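PDB 5JBD: inactive glucansucrase from Lactobacillus reuteri, which belongs to glycoside hydrolase family 70, is named as an inactive glucansucrase, and carries a bound calcium ion beside its TIM-barrel-type core. Local coordinates for residues 276-288 and 315-327. Sequence-based numbering, arbitrary orientation. Where two conformers were deposited one is given.
With CA (calcium ion), chain C.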
loop_
_atom_site.group_PDB
_atom_site.type_symbol
_atom_site.label_atom_id
_atom_site.label_comp_id
_atom_site.label_asym_id
_atom_site.label_seq_id
_atom_site.Cartn_x
_atom_site.Cartn_y
_atom_site.Cartn_z
ATOM N N ASN A 276 21.065 -7.278 -6.636
ATOM C CA ASN A 276 20.038 -7.090 -7.639
ATOM C C ASN A 276 18.810 -7.925 -7.273
ATOM O O ASN A 276 18.953 -9.090 -6.899
ATOM C CB ASN A 276 20.608 -7.565 -8.991
ATOM C CG ASN A 276 22.010 -6.990 -9.297
ATOM O OD1 ASN A 276 22.202 -5.782 -9.425
ATOM N ND2 ASN A 276 22.995 -7.875 -9.420
ATOM N N PHE A 277 17.612 -7.342 -7.370
ATOM C CA PHE A 277 16.390 -8.091 -7.132
ATOM C C PHE A 277 16.187 -9.150 -8.240
ATOM O O PHE A 277 16.590 -8.939 -9.393
ATOM C CB PHE A 277 15.185 -7.156 -7.027
ATOM C CG PHE A 277 15.179 -6.314 -5.778
ATOM C CD1 PHE A 277 14.916 -6.889 -4.536
ATOM C CD2 PHE A 277 15.429 -4.950 -5.830
ATOM C CE1 PHE A 277 14.913 -6.113 -3.376
ATOM C CE2 PHE A 277 15.425 -4.172 -4.678
ATOM C CZ PHE A 277 15.165 -4.753 -3.447
ATOM N N ASP A 278 15.586 -10.277 -7.857
ATOM C CA ASP A 278 15.333 -11.424 -8.725
ATOM C C ASP A 278 13.921 -11.432 -9.304
ATOM O O ASP A 278 13.668 -12.068 -10.338
ATOM C CB ASP A 278 15.551 -12.711 -7.940
ATOM C CG ASP A 278 16.962 -12.822 -7.409
ATOM O OD1 ASP A 278 17.892 -13.014 -8.230
ATOM O OD2 ASP A 278 17.151 -12.668 -6.175
ATOM N N GLY A 279 13.000 -10.754 -8.635
ATOM C CA GLY A 279 11.616 -10.712 -9.063
ATOM C C GLY A 279 10.824 -9.726 -8.243
ATOM O O GLY A 279 11.414 -8.950 -7.479
ATOM N N PHE A 280 9.500 -9.752 -8.402
ATOM C CA PHE A 280 8.625 -8.762 -7.773
ATOM C C PHE A 280 7.448 -9.319 -6.997
ATOM O O PHE A 280 6.847 -10.341 -7.369
ATOM C CB PHE A 280 8.078 -7.813 -8.835
ATOM C CG PHE A 280 9.146 -7.102 -9.600
ATOM C CD1 PHE A 280 9.930 -6.132 -8.970
ATOM C CD2 PHE A 280 9.389 -7.393 -10.937
ATOM C CE1 PHE A 280 10.926 -5.466 -9.664
ATOM C CE2 PHE A 280 10.388 -6.722 -11.634
ATOM C CZ PHE A 280 11.155 -5.761 -11.003
ATOM N N ARG A 281 7.126 -8.628 -5.907
ATOM C CA ARG A 281 5.819 -8.691 -5.291
ATOM C C ARG A 281 5.071 -7.487 -5.843
ATOM O O ARG A 281 5.500 -6.353 -5.639
ATOM C CB ARG A 281 5.949 -8.662 -3.762
ATOM C CG ARG A 281 4.650 -8.760 -2.988
ATOM C CD ARG A 281 3.966 -7.411 -2.825
ATOM N NE ARG A 281 2.875 -7.422 -1.847
ATOM C CZ ARG A 281 2.133 -6.355 -1.537
ATOM N NH1 ARG A 281 2.350 -5.186 -2.125
ATOM N NH2 ARG A 281 1.186 -6.449 -0.614
ATOM N N VAL A 282 3.968 -7.714 -6.556
ATOM C CA VAL A 282 3.304 -6.641 -7.291
ATOM C C VAL A 282 2.160 -6.034 -6.473
ATOM O O VAL A 282 1.092 -6.648 -6.306
ATOM C CB VAL A 282 2.817 -7.115 -8.671
ATOM C CG1 VAL A 282 2.213 -5.951 -9.445
ATOM C CG2 VAL A 282 3.972 -7.738 -9.452
ATOM N N ASP A 283 2.402 -4.833 -5.942
ATOM C CA ASP A 283 1.422 -4.140 -5.106
ATOM C C ASP A 283 0.213 -3.696 -5.913
ATOM O O ASP A 283 0.356 -3.212 -7.050
ATOM C CB ASP A 283 2.064 -2.899 -4.479
ATOM C CG ASP A 283 1.133 -2.180 -3.510
ATOM O OD1 ASP A 283 0.736 -2.787 -2.485
ATOM O OD2 ASP A 283 0.815 -1.012 -3.784
ATOM N N ALA A 284 -0.978 -3.874 -5.349
ATOM C CA ALA A 284 -2.226 -3.350 -5.948
ATOM C C ALA A 284 -2.466 -3.841 -7.378
ATOM O O ALA A 284 -2.920 -3.097 -8.264
ATOM C CB ALA A 284 -2.224 -1.813 -5.886
ATOM N N ALA A 285 -2.147 -5.109 -7.617
ATOM C CA ALA A 285 -2.274 -5.690 -8.967
ATOM C C ALA A 285 -3.708 -5.710 -9.487
ATOM O O ALA A 285 -3.889 -5.805 -10.700
ATOM C CB ALA A 285 -1.692 -7.085 -9.013
ATOM N N ASP A 286 -4.703 -5.574 -8.601
ATOM C CA ASP A 286 -6.101 -5.456 -9.017
ATOM C C ASP A 286 -6.550 -4.027 -9.327
ATOM O O ASP A 286 -7.700 -3.825 -9.711
ATOM C CB ASP A 286 -7.088 -6.027 -7.960
ATOM C CG ASP A 286 -6.787 -7.491 -7.544
ATOM O OD1 ASP A 286 -6.055 -8.199 -8.260
ATOM O OD2 ASP A 286 -7.327 -7.911 -6.486
ATOM N N ASN A 287 -5.680 -3.033 -9.132
ATOM C CA ASN A 287 -6.093 -1.630 -9.202
ATOM C C ASN A 287 -5.305 -0.817 -10.237
ATOM O O ASN A 287 -5.326 0.403 -10.203
ATOM C CB ASN A 287 -5.949 -1.007 -7.817
ATOM C CG ASN A 287 -6.546 -1.876 -6.726
ATOM O OD1 ASN A 287 -5.807 -2.455 -5.945
ATOM N ND2 ASN A 287 -7.877 -1.997 -6.687
ATOM N N ILE A 288 -4.637 -1.524 -11.146
ATOM C CA ILE A 288 -3.819 -0.936 -12.193
ATOM C C ILE A 288 -4.213 -1.592 -13.521
ATOM O O ILE A 288 -4.590 -2.755 -13.537
ATOM C CB ILE A 288 -2.310 -1.118 -11.907
ATOM C CG1 ILE A 288 -1.919 -2.608 -11.817
ATOM C CG2 ILE A 288 -1.924 -0.396 -10.621
ATOM C CD1 ILE A 288 -0.513 -2.870 -11.297
ATOM N N ASP A 315 13.362 -19.246 -10.430
ATOM C CA ASP A 315 14.467 -18.371 -9.989
ATOM C C ASP A 315 14.075 -16.886 -9.989
ATOM O O ASP A 315 14.710 -16.080 -9.291
ATOM C CB ASP A 315 15.712 -18.563 -10.857
ATOM C CG ASP A 315 16.493 -19.840 -10.533
ATOM O OD1 ASP A 315 16.258 -20.477 -9.493
ATOM O OD2 ASP A 315 17.356 -20.223 -11.348
ATOM N N HIS A 316 13.048 -16.523 -10.766
ATOM C CA HIS A 316 12.554 -15.141 -10.822
ATOM C C HIS A 316 11.107 -15.055 -10.337
ATOM O O HIS A 316 10.266 -14.372 -10.923
ATOM C CB HIS A 316 12.759 -14.597 -12.248
ATOM C CG HIS A 316 14.202 -14.530 -12.639
ATOM N ND1 HIS A 316 15.034 -13.507 -12.223
ATOM C CD2 HIS A 316 14.980 -15.379 -13.357
ATOM C CE1 HIS A 316 16.255 -13.724 -12.679
ATOM N NE2 HIS A 316 16.251 -14.848 -13.371
ATOM N N LEU A 317 10.840 -15.739 -9.218
ATOM C CA LEU A 317 9.496 -15.824 -8.658
ATOM C C LEU A 317 8.893 -14.452 -8.527
ATOM O O LEU A 317 9.509 -13.568 -7.939
ATOM C CB LEU A 317 9.535 -16.492 -7.275
ATOM C CG LEU A 317 8.188 -16.956 -6.710
ATOM C CD1 LEU A 317 7.576 -18.068 -7.565
ATOM C CD2 LEU A 317 8.352 -17.404 -5.256
ATOM N N SER A 318 7.702 -14.270 -9.093
ATOM C CA SER A 318 6.942 -13.042 -8.943
ATOM C C SER A 318 5.494 -13.365 -8.571
ATOM O O SER A 318 4.943 -14.384 -9.001
ATOM C CB SER A 318 7.030 -12.192 -10.226
ATOM O OG SER A 318 8.387 -11.800 -10.482
ATOM N N TYR A 319 4.880 -12.489 -7.780
ATOM C CA TYR A 319 3.582 -12.771 -7.165
ATOM C C TYR A 319 2.778 -11.499 -6.952
ATOM O O TYR A 319 3.333 -10.475 -6.482
ATOM C CB TYR A 319 3.746 -13.563 -5.848
ATOM C CG TYR A 319 4.947 -13.223 -4.963
ATOM C CD1 TYR A 319 6.204 -13.791 -5.206
ATOM C CD2 TYR A 319 4.809 -12.416 -3.829
ATOM C CE1 TYR A 319 7.306 -13.506 -4.397
ATOM C CE2 TYR A 319 5.904 -12.132 -3.013
ATOM C CZ TYR A 319 7.152 -12.687 -3.298
ATOM O OH TYR A 319 8.247 -12.428 -2.483
ATOM N N ASN A 320 1.490 -11.560 -7.301
ATOM C CA ASN A 320 0.618 -10.381 -7.357
ATOM C C ASN A 320 -0.254 -10.277 -6.139
ATOM O O ASN A 320 -0.939 -11.231 -5.805
ATOM C CB ASN A 320 -0.297 -10.433 -8.593
ATOM C CG ASN A 320 0.462 -10.292 -9.900
ATOM O OD1 ASN A 320 1.652 -9.996 -9.906
ATOM N ND2 ASN A 320 -0.223 -10.540 -11.017
ATOM N N GLU A 321 -0.267 -9.103 -5.500
ATOM C CA GLU A 321 -1.146 -8.867 -4.364
ATOM C C GLU A 321 -2.534 -8.553 -4.863
ATOM O O GLU A 321 -2.716 -7.633 -5.638
ATOM C CB GLU A 321 -0.682 -7.697 -3.512
ATOM C CG GLU A 321 -1.577 -7.430 -2.292
ATOM C CD GLU A 321 -1.962 -5.980 -2.084
ATOM O OE1 GLU A 321 -1.640 -5.106 -2.920
ATOM O OE2 GLU A 321 -2.588 -5.698 -1.058
ATOM N N GLY A 322 -3.518 -9.300 -4.378
ATOM C CA GLY A 322 -4.912 -8.979 -4.666
ATOM C C GLY A 322 -5.907 -9.810 -3.883
ATOM O O GLY A 322 -5.593 -10.913 -3.464
ATOM N N TYR A 323 -7.102 -9.253 -3.702
ATOM C CA TYR A 323 -8.179 -9.834 -2.909
ATOM C C TYR A 323 -9.408 -10.193 -3.788
ATOM O O TYR A 323 -10.479 -10.515 -3.263
ATOM C CB TYR A 323 -8.557 -8.867 -1.767
ATOM C CG TYR A 323 -7.455 -8.731 -0.719
ATOM C CD1 TYR A 323 -6.439 -7.788 -0.861
ATOM C CD2 TYR A 323 -7.417 -9.557 0.406
ATOM C CE1 TYR A 323 -5.424 -7.666 0.095
ATOM C CE2 TYR A 323 -6.406 -9.442 1.363
ATOM C CZ TYR A 323 -5.405 -8.502 1.195
ATOM O OH TYR A 323 -4.391 -8.392 2.135
ATOM N N HIS A 324 -9.230 -10.177 -5.114
ATOM C CA HIS A 324 -10.270 -10.559 -6.078
ATOM C C HIS A 324 -9.951 -11.913 -6.713
ATOM O O HIS A 324 -8.973 -12.041 -7.455
ATOM C CB HIS A 324 -10.371 -9.525 -7.187
ATOM C CG HIS A 324 -10.925 -8.213 -6.736
ATOM N ND1 HIS A 324 -10.150 -7.254 -6.124
ATOM C CD2 HIS A 324 -12.180 -7.704 -6.801
ATOM C CE1 HIS A 324 -10.903 -6.213 -5.828
ATOM N NE2 HIS A 324 -12.135 -6.457 -6.232
ATOM N N SER A 325 -10.789 -12.903 -6.425
ATOM C CA SER A 325 -10.610 -14.254 -6.932
ATOM C C SER A 325 -10.639 -14.376 -8.448
ATOM O O SER A 325 -10.071 -15.335 -8.987
ATOM C CB SER A 325 -11.620 -15.224 -6.299
ATOM O OG SER A 325 -12.957 -14.885 -6.615
ATOM N N GLY A 326 -11.274 -13.425 -9.137
ATOM C CA GLY A 326 -11.220 -13.369 -10.607
ATOM C C GLY A 326 -9.835 -13.274 -11.238
ATOM O O GLY A 326 -9.659 -13.638 -12.408
ATOM N N ALA A 327 -8.845 -12.820 -10.470
ATOM C CA ALA A 327 -7.467 -12.803 -10.923
ATOM C C ALA A 327 -6.905 -14.184 -11.234
ATOM O O ALA A 327 -5.989 -14.290 -12.046
ATOM C CB ALA A 327 -6.575 -12.095 -9.903
HETATM CA CA CA C . -4.978 2.778 -10.132
HETATM O O HOH W 1 17.481 -15.190 -10.132
HETATM O O HOH W 2 -6.271 -10.821 -6.948
HETATM O O HOH W 3 -4.708 -5.652 -5.655
HETATM O O HOH W 4 -2.805 3.237 -11.064
#
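Two neighbouring parallel strands of the TIM-barrel-type core, 279-282 and 319-320, meet here, with R281 paired to Y319 and V282 to N320. They are linked by a beta-alpha-beta crossover through helix 291-304, whose M296 touches F280 and V282 and whose M300 touches H316 and S318. Backbone bonds Y319 N to F280 O, V282 N to Y319 O and E321 N to V282 O zip the strands together. Ahead of the paired residues, side chains supply the bonds: S318 OG accepts a hydrogen bond from F280 N at 3.1 Å, nearly straight, and H316 ND1 donates to D278 O at 2.7 Å, the oxygen lying near the imidazole plane and offering a lone pair.

R281, D283 and E321 form a salt-bridge network. The R281 chain, bent at its second torsion (chi2 -84°), runs its CB and CG past Y319 CE2 (3.6 Å from each), with guanidinium and phenol ring planes almost perpendicular. E321 lies across one guanidinium face, CG 3.4 Å from R281 NH2. The pairing of R281 NH2 with E321 OE2 is long and rests on charge alone, because OE2 lies well out of the guanidinium plane and no N-H points at it; R281 NH1 instead bonds in plane to D283 OD1 and also pairs with D747 of strand 743-748. E321 OE1 accepts A284 N at 2.8 Å, nearly along its C-O axis.

Beyond, the turn 284-287 carries N287, whose carbonyl oxygen binds the calcium ion together with E237, D243 and N751. In that turn D286, with CG beside its own backbone N (chi1 -54°), reaches back to 322-324. Its carboxylate stands steeply against the H324 ring, and OD2 accepts both H324 N and, at 2.9 Å, H324 ND1 from the same face of the carboxylate.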